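Local coordinates for protein alpha-rhamnosidase (Dictyoglomus thermophilum, PDB 6I60) that probably hydrolyses terminal non-reducing alpha-L-rhamnose residues from alpha-L-rhamnosides, as a glycoside hydrolase, at residues A[579-582]-A[583-587]; A[649-652]-A[653-656]. All coordinates share one frame; numbering follows the deposited sequence.

Interaction 1: residues A[579-582]-A[583-587]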
ATOM      1  N   LYS A 579       7.938   7.106 -15.457  1.00 69.31           N
ATOM      2  CA  LYS A 579       7.427   8.355 -16.007  1.00 66.15           C
ATOM      3  C   LYS A 579       6.092   8.178 -16.716  1.00 65.05           C
ATOM      4  O   LYS A 579       5.411   9.176 -16.975  1.00 65.84           O
ATOM      5  CB  LYS A 579       8.448   8.964 -16.971  1.00 55.21           C
ATOM      6  CG  LYS A 579       8.830   8.057 -18.132  1.00 67.74           C
ATOM      7  CD  LYS A 579       9.982   8.643 -18.939  1.00 75.85           C
ATOM      8  CE  LYS A 579       9.485   9.315 -20.211  1.00 77.05           C
ATOM      9  NZ  LYS A 579      10.438  10.352 -20.703  1.00 62.64           N
ATOM     10  N   TYR A 580       5.702   6.941 -17.027  1.00 60.09           N
ATOM     11  CA  TYR A 580       4.447   6.715 -17.733  1.00 60.96           C
ATOM     12  C   TYR A 580       3.242   7.017 -16.852  1.00 63.85           C
ATOM     13  O   TYR A 580       2.219   7.501 -17.351  1.00 61.50           O
ATOM     14  CB  TYR A 580       4.389   5.276 -18.242  1.00 62.78           C
ATOM     15  CG  TYR A 580       5.546   4.910 -19.139  1.00 63.61           C
ATOM     16  CD1 TYR A 580       6.501   3.989 -18.731  1.00 68.68           C
ATOM     17  CD2 TYR A 580       5.684   5.486 -20.395  1.00 65.85           C
ATOM     18  CE1 TYR A 580       7.562   3.652 -19.550  1.00 71.22           C
ATOM     19  CE2 TYR A 580       6.741   5.156 -21.220  1.00 67.15           C
ATOM     20  CZ  TYR A 580       7.677   4.237 -20.793  1.00 67.99           C
ATOM     21  OH  TYR A 580       8.732   3.903 -21.612  1.00 78.19           O
ATOM     22  N   VAL A 581       3.337   6.740 -15.548  1.00 58.53           N
ATOM     23  CA  VAL A 581       2.240   7.069 -14.647  1.00 54.97           C
ATOM     24  C   VAL A 581       2.088   8.574 -14.489  1.00 61.98           C
ATOM     25  O   VAL A 581       1.029   9.047 -14.063  1.00 65.66           O
ATOM     26  CB  VAL A 581       2.441   6.389 -13.279  1.00 57.14           C
ATOM     27  CG1 VAL A 581       3.396   7.194 -12.413  1.00 60.46           C
ATOM     28  CG2 VAL A 581       1.103   6.207 -12.579  1.00 59.23           C
ATOM     29  N   LEU A 582       3.122   9.344 -14.833  1.00 61.86           N
ATOM     30  CA  LEU A 582       3.009  10.797 -14.802  1.00 62.08           C
ATOM     31  C   LEU A 582       2.238  11.320 -16.007  1.00 52.28           C
ATOM     32  O   LEU A 582       1.451  12.264 -15.879  1.00 56.91           O
ATOM     33  CB  LEU A 582       4.399  11.431 -14.733  1.00 63.12           C
ATOM     34  CG  LEU A 582       5.156  11.253 -13.413  1.00 60.67           C
ATOM     35  CD1 LEU A 582       6.368  12.169 -13.364  1.00 53.67           C
ATOM     36  CD2 LEU A 582       4.242  11.506 -12.224  1.00 53.45           C
ATOM     37  N   GLU A 583       2.444  10.719 -17.182  1.00 61.59           N
ATOM     38  CA  GLU A 583       1.694  11.129 -18.365  1.00 63.09           C
ATOM     39  C   GLU A 583       0.252  10.640 -18.316  1.00 59.03           C
ATOM     40  O   GLU A 583      -0.655  11.338 -18.785  1.00 60.09           O
ATOM     41  CB  GLU A 583       2.374  10.612 -19.634  1.00 62.91           C
ATOM     42  CG  GLU A 583       3.894  10.620 -19.586  1.00 73.73           C
ATOM     43  CD  GLU A 583       4.518   9.959 -20.803  1.00 78.16           C
ATOM     44  OE1 GLU A 583       5.693  10.259 -21.110  1.00 78.55           O
ATOM     45  OE2 GLU A 583       3.832   9.140 -21.452  1.00 82.04           O
ATOM     46  N   GLU A 584       0.022   9.453 -17.753  1.00 57.81           N
ATOM     47  CA  GLU A 584      -1.320   8.884 -17.726  1.00 58.92           C
ATOM     48  C   GLU A 584      -2.277   9.711 -16.874  1.00 59.56           C
ATOM     49  O   GLU A 584      -3.478   9.762 -17.168  1.00 58.50           O
ATOM     50  CB  GLU A 584      -1.257   7.442 -17.220  1.00 56.97           C
ATOM     51  CG  GLU A 584      -2.600   6.752 -17.099  1.00 63.77           C
ATOM     52  CD  GLU A 584      -2.496   5.414 -16.400  1.00 80.36           C
ATOM     53  OE1 GLU A 584      -3.535   4.909 -15.921  1.00 76.97           O
ATOM     54  OE2 GLU A 584      -1.373   4.867 -16.330  1.00 84.02           O
ATOM     55  N   HIS A 585      -1.773  10.372 -15.829  1.00 55.38           N
ATOM     56  CA  HIS A 585      -2.604  11.163 -14.927  1.00 55.66           C
ATOM     57  C   HIS A 585      -2.291  12.656 -15.002  1.00 55.26           C
ATOM     58  O   HIS A 585      -2.709  13.415 -14.121  1.00 49.46           O
ATOM     59  CB  HIS A 585      -2.447  10.669 -13.488  1.00 53.25           C
ATOM     60  CG  HIS A 585      -3.041   9.317 -13.240  1.00 56.53           C
ATOM     61  ND1 HIS A 585      -4.396   9.115 -13.086  1.00 56.15           N
ATOM     62  CD2 HIS A 585      -2.462   8.100 -13.109  1.00 54.81           C
ATOM     63  CE1 HIS A 585      -4.626   7.831 -12.877  1.00 58.45           C
ATOM     64  NE2 HIS A 585      -3.470   7.193 -12.886  1.00 57.95           N
ATOM     65  N   TYR A 586      -1.572  13.094 -16.040  1.00 59.44           N
ATOM     66  CA  TYR A 586      -1.144  14.490 -16.103  1.00 52.77           C
ATOM     67  C   TYR A 586      -2.331  15.436 -16.237  1.00 54.12           C
ATOM     68  O   TYR A 586      -2.347  16.508 -15.621  1.00 58.75           O
ATOM     69  CB  TYR A 586      -0.166  14.696 -17.258  1.00 45.23           C
ATOM     70  CG  TYR A 586       0.396  16.098 -17.318  1.00 53.67           C
ATOM     71  CD1 TYR A 586      -0.129  17.040 -18.193  1.00 54.27           C
ATOM     72  CD2 TYR A 586       1.444  16.483 -16.492  1.00 61.31           C
ATOM     73  CE1 TYR A 586       0.375  18.325 -18.247  1.00 56.92           C
ATOM     74  CE2 TYR A 586       1.959  17.768 -16.538  1.00 60.40           C
ATOM     75  CZ  TYR A 586       1.419  18.685 -17.419  1.00 65.21           C
ATOM     76  OH  TYR A 586       1.921  19.965 -17.476  1.00 61.04           O
ATOM     77  N   GLU A 587      -3.329  15.065 -17.043  1.00 51.69           N
ATOM     78  CA  GLU A 587      -4.510  15.910 -17.183  1.00 48.08           C
ATOM     79  C   GLU A 587      -5.264  16.040 -15.865  1.00 54.61           C
ATOM     80  O   GLU A 587      -5.818  17.105 -15.570  1.00 53.52           O
ATOM     81  CB  GLU A 587      -5.428  15.355 -18.273  1.00 60.25           C
ATOM     82  CG  GLU A 587      -5.091  15.852 -19.670  1.00 68.43           C
ATOM     83  CD  GLU A 587      -6.297  15.868 -20.591  1.00 79.46           C
ATOM     84  OE1 GLU A 587      -7.313  15.219 -20.259  1.00 77.32           O
ATOM     85  OE2 GLU A 587      -6.229  16.533 -21.647  1.00 94.44           O
TER

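Interaction 2: residues A[649-652]-A[653-656]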
ATOM      1  N   GLY A 649       8.307  17.426 -21.300  1.00 61.38           N
ATOM      2  CA  GLY A 649       8.592  18.289 -22.427  1.00 63.63           C
ATOM      3  C   GLY A 649       7.596  19.399 -22.676  1.00 62.56           C
ATOM      4  O   GLY A 649       7.684  20.061 -23.717  1.00 66.16           O
ATOM      5  N   LYS A 650       6.654  19.628 -21.763  1.00 56.29           N
ATOM      6  CA  LYS A 650       5.666  20.696 -21.913  1.00 59.58           C
ATOM      7  C   LYS A 650       6.290  22.001 -21.428  1.00 62.03           C
ATOM      8  O   LYS A 650       6.143  22.394 -20.271  1.00 61.12           O
ATOM      9  CB  LYS A 650       4.393  20.365 -21.144  1.00 58.84           C
ATOM     10  CG  LYS A 650       3.968  18.906 -21.243  1.00 57.33           C
ATOM     11  CD  LYS A 650       2.453  18.778 -21.299  1.00 62.17           C
ATOM     12  CE  LYS A 650       2.020  17.334 -21.509  1.00 62.69           C
ATOM     13  NZ  LYS A 650       0.660  17.245 -22.116  1.00 73.71           N
ATOM     14  N   GLU A 651       6.994  22.686 -22.335  1.00 65.02           N
ATOM     15  CA  GLU A 651       7.699  23.909 -21.958  1.00 58.94           C
ATOM     16  C   GLU A 651       6.730  25.012 -21.549  1.00 57.99           C
ATOM     17  O   GLU A 651       7.004  25.766 -20.608  1.00 65.28           O
ATOM     18  CB  GLU A 651       8.588  24.382 -23.108  1.00 56.97           C
ATOM     19  CG  GLU A 651       9.788  23.487 -23.373  1.00 73.77           C
ATOM     20  CD  GLU A 651      10.543  23.131 -22.106  1.00 77.60           C
ATOM     21  OE1 GLU A 651      10.394  21.987 -21.624  1.00 75.64           O
ATOM     22  OE2 GLU A 651      11.287  23.994 -21.593  1.00 75.56           O
ATOM     23  N   ALA A 652       5.599  25.127 -22.246  1.00 58.61           N
ATOM     24  CA  ALA A 652       4.620  26.151 -21.895  1.00 56.20           C
ATOM     25  C   ALA A 652       4.030  25.890 -20.516  1.00 58.61           C
ATOM     26  O   ALA A 652       3.918  26.808 -19.692  1.00 55.76           O
ATOM     27  CB  ALA A 652       3.518  26.212 -22.953  1.00 53.87           C
ATOM     28  N   ASP A 653       3.644  24.642 -20.244  1.00 61.98           N
ATOM     29  CA  ASP A 653       3.124  24.308 -18.924  1.00 57.54           C
ATOM     30  C   ASP A 653       4.197  24.444 -17.855  1.00 58.44           C
ATOM     31  O   ASP A 653       3.897  24.846 -16.725  1.00 58.25           O
ATOM     32  CB  ASP A 653       2.551  22.893 -18.926  1.00 54.79           C
ATOM     33  CG  ASP A 653       1.080  22.862 -19.287  1.00 64.06           C
ATOM     34  OD1 ASP A 653       0.485  23.947 -19.459  1.00 66.36           O
ATOM     35  OD2 ASP A 653       0.519  21.752 -19.399  1.00 68.09           O
ATOM     36  N   TYR A 654       5.429  24.198 -18.216  1.00 58.82           N
ATOM     37  CA  TYR A 654       6.505  24.292 -17.276  1.00 53.46           C
ATOM     38  C   TYR A 654       6.627  25.691 -16.862  1.00 56.50           C
ATOM     39  O   TYR A 654       6.437  26.000 -15.744  1.00 63.08           O
ATOM     40  CB  TYR A 654       7.794  23.798 -17.887  1.00 53.14           C
ATOM     41  CG  TYR A 654       9.046  24.224 -17.192  1.00 57.81           C
ATOM     42  CD1 TYR A 654       9.217  24.044 -15.872  1.00 55.86           C
ATOM     43  CD2 TYR A 654      10.063  24.801 -17.877  1.00 61.91           C
ATOM     44  CE1 TYR A 654      10.351  24.450 -15.248  1.00 55.24           C
ATOM     45  CE2 TYR A 654      11.197  25.208 -17.254  1.00 59.74           C
ATOM     46  CZ  TYR A 654      11.324  25.027 -15.938  1.00 57.29           C
ATOM     47  OH  TYR A 654      12.453  25.423 -15.325  1.00 51.93           O
ATOM     48  N   LYS A 655       6.891  26.581 -17.786  1.00 63.74           N
ATOM     49  CA  LYS A 655       7.028  27.986 -17.457  1.00 66.88           C
ATOM     50  C   LYS A 655       5.822  28.584 -16.747  1.00 62.19           C
ATOM     51  O   LYS A 655       5.958  29.356 -15.857  1.00 67.15           O
ATOM     52  CB  LYS A 655       7.362  28.772 -18.709  1.00 61.12           C
ATOM     53  CG  LYS A 655       8.604  29.642 -18.639  1.00 76.60           C
ATOM     54  CD  LYS A 655       9.540  29.342 -17.466  1.00 79.12           C
ATOM     55  CE  LYS A 655      10.818  30.164 -17.513  1.00 76.29           C
ATOM     56  NZ  LYS A 655      11.746  29.712 -18.590  1.00 77.99           N
ATOM     57  N   TYR A 656       4.632  28.227 -17.141  1.00 60.93           N
ATOM     58  CA  TYR A 656       3.471  28.748 -16.510  1.00 56.78           C
ATOM     59  C   TYR A 656       3.397  28.427 -15.069  1.00 58.83           C
ATOM     60  O   TYR A 656       3.129  29.269 -14.305  1.00 60.30           O
ATOM     61  CB  TYR A 656       2.257  28.190 -17.193  1.00 61.92           C
ATOM     62  CG  TYR A 656       0.987  28.582 -16.555  1.00 64.09           C
ATOM     63  CD1 TYR A 656       0.431  29.789 -16.781  1.00 67.02           C
ATOM     64  CD2 TYR A 656       0.345  27.742 -15.730  1.00 65.16           C
ATOM     65  CE1 TYR A 656      -0.740  30.145 -16.185  1.00 69.85           C
ATOM     66  CE2 TYR A 656      -0.823  28.095 -15.132  1.00 67.80           C
ATOM     67  CZ  TYR A 656      -1.353  29.300 -15.367  1.00 70.47           C
ATOM     68  OH  TYR A 656      -2.519  29.636 -14.778  1.00 77.56           O
TER

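Interaction 1: residues A[579-582]-A[583-587]
Glu583 reaches back along the chain to Lys579, and the two side chains meet at an oblique angle. The carboxylate lies near the lysine's aliphatic end, Lys579 CE to Glu583 OE1 being 4.0 Å. The ammonium stands further off, with Lys579 NZ 4.8 Å from Glu583 OE1, so any attraction between the opposite charges is probably modest, and the charged atoms are not in contact. The other carboxylate oxygen, Glu583 OE2, sits at the edge of the Tyr580 ring, near its plane, 4.2 Å from Tyr580 CD2. These side chains project from the short helix 580-584 of the six-hairpin glycosidase domain and the residue before it; the helical turn is held by the bond from Glu584 N to Tyr580 O (3.0 Å), while Glu583 N to Lys579 O is weak. The helix gives way at His585, which takes the N-cap position of helix 586-599. With CG anti to its carbonyl carbon (chi1 -69°), the imidazole turns its edge to Val581: the carbonyl oxygen Val581 O lies in the ring plane, 3.7 Å from His585 CD2, and Val581 CG2 packs against the same carbon at 4.1 Å. Glu584 CG lies over one face of the imidazole, displaced toward the rim. At the far edge His585 ND1 is hydrogen-bonded to Tyr565 OH, while Val581 and Leu582 bury their branches against helix 564-576, and Val581 also touches Leu531 of helix 524-535.

Interaction 2: residues A[649-652]-A[653-656]
In Lys650, CG stands anti to the carbonyl carbon (chi1 -41°) and the chain bends at chi2, which lays its methylenes beside Asp653, both side chains pointing the same way. Their CB atoms meet, Lys650 CB to Asp653 CB 3.8 Å, and further out Lys650 CD comes to 4.0 Å from Asp653 OD2. The ammonium carries on past the carboxylate, so any attraction between the two charges acts at longer range. Asp653 is gripped from outside instead: OD1 makes a salt bridge with Lys590 and OD2 is probably hydrogen-bonded to Tyr586 OH. Glu651 and Tyr654 run alongside each other in the same manner, Glu651 OE2 lying 4.0 Å from Tyr654 CD2, with carboxylate and ring planes turned 45° apart. The start of helix 651-672 is held by three i to i+4 bonds: Tyr654 N to Lys650 O (2.8 Å), Lys655 N to Glu651 O (2.9 Å, nearly straight at 174°) and Tyr656 N to Ala652 O (3.0 Å). Tyr656 belongs to the pocket that holds a bound 2-(2-ethoxyethoxy)ethanol, and its hydroxyl is hydrogen-bonded to Lys597. Gly649, with positive phi, is the C-prime residue of the Schellman motif ending helix 626-648; Lys650 then takes the N-cap position of helix 651-672, whose Asp653 and Tyr654 touch Ala645 and Lys646 of the helix just ended.

Overall arrangement
Going from the N terminus, the chain meets interaction 1 first, where helix 580-584 hands over to helix 586-599, and reaches interaction 2 only after helix 626-648, where that helix ends and 651-672 begins. Each contact closes no more than a local helical turn; the two follow in series, neither nesting nor crossing, with centres about 15 Å apart. They nevertheless touch directly, Tyr586 CE1 lying 3.7 Å from Lys650 CD. Tyr586, at the start of its helix, also packs on Leu641, Ile644 and Ala645 of helix 626-648. Two helix-to-helix junctions of the six-hairpin glycosidase domain are thereby joined side by side.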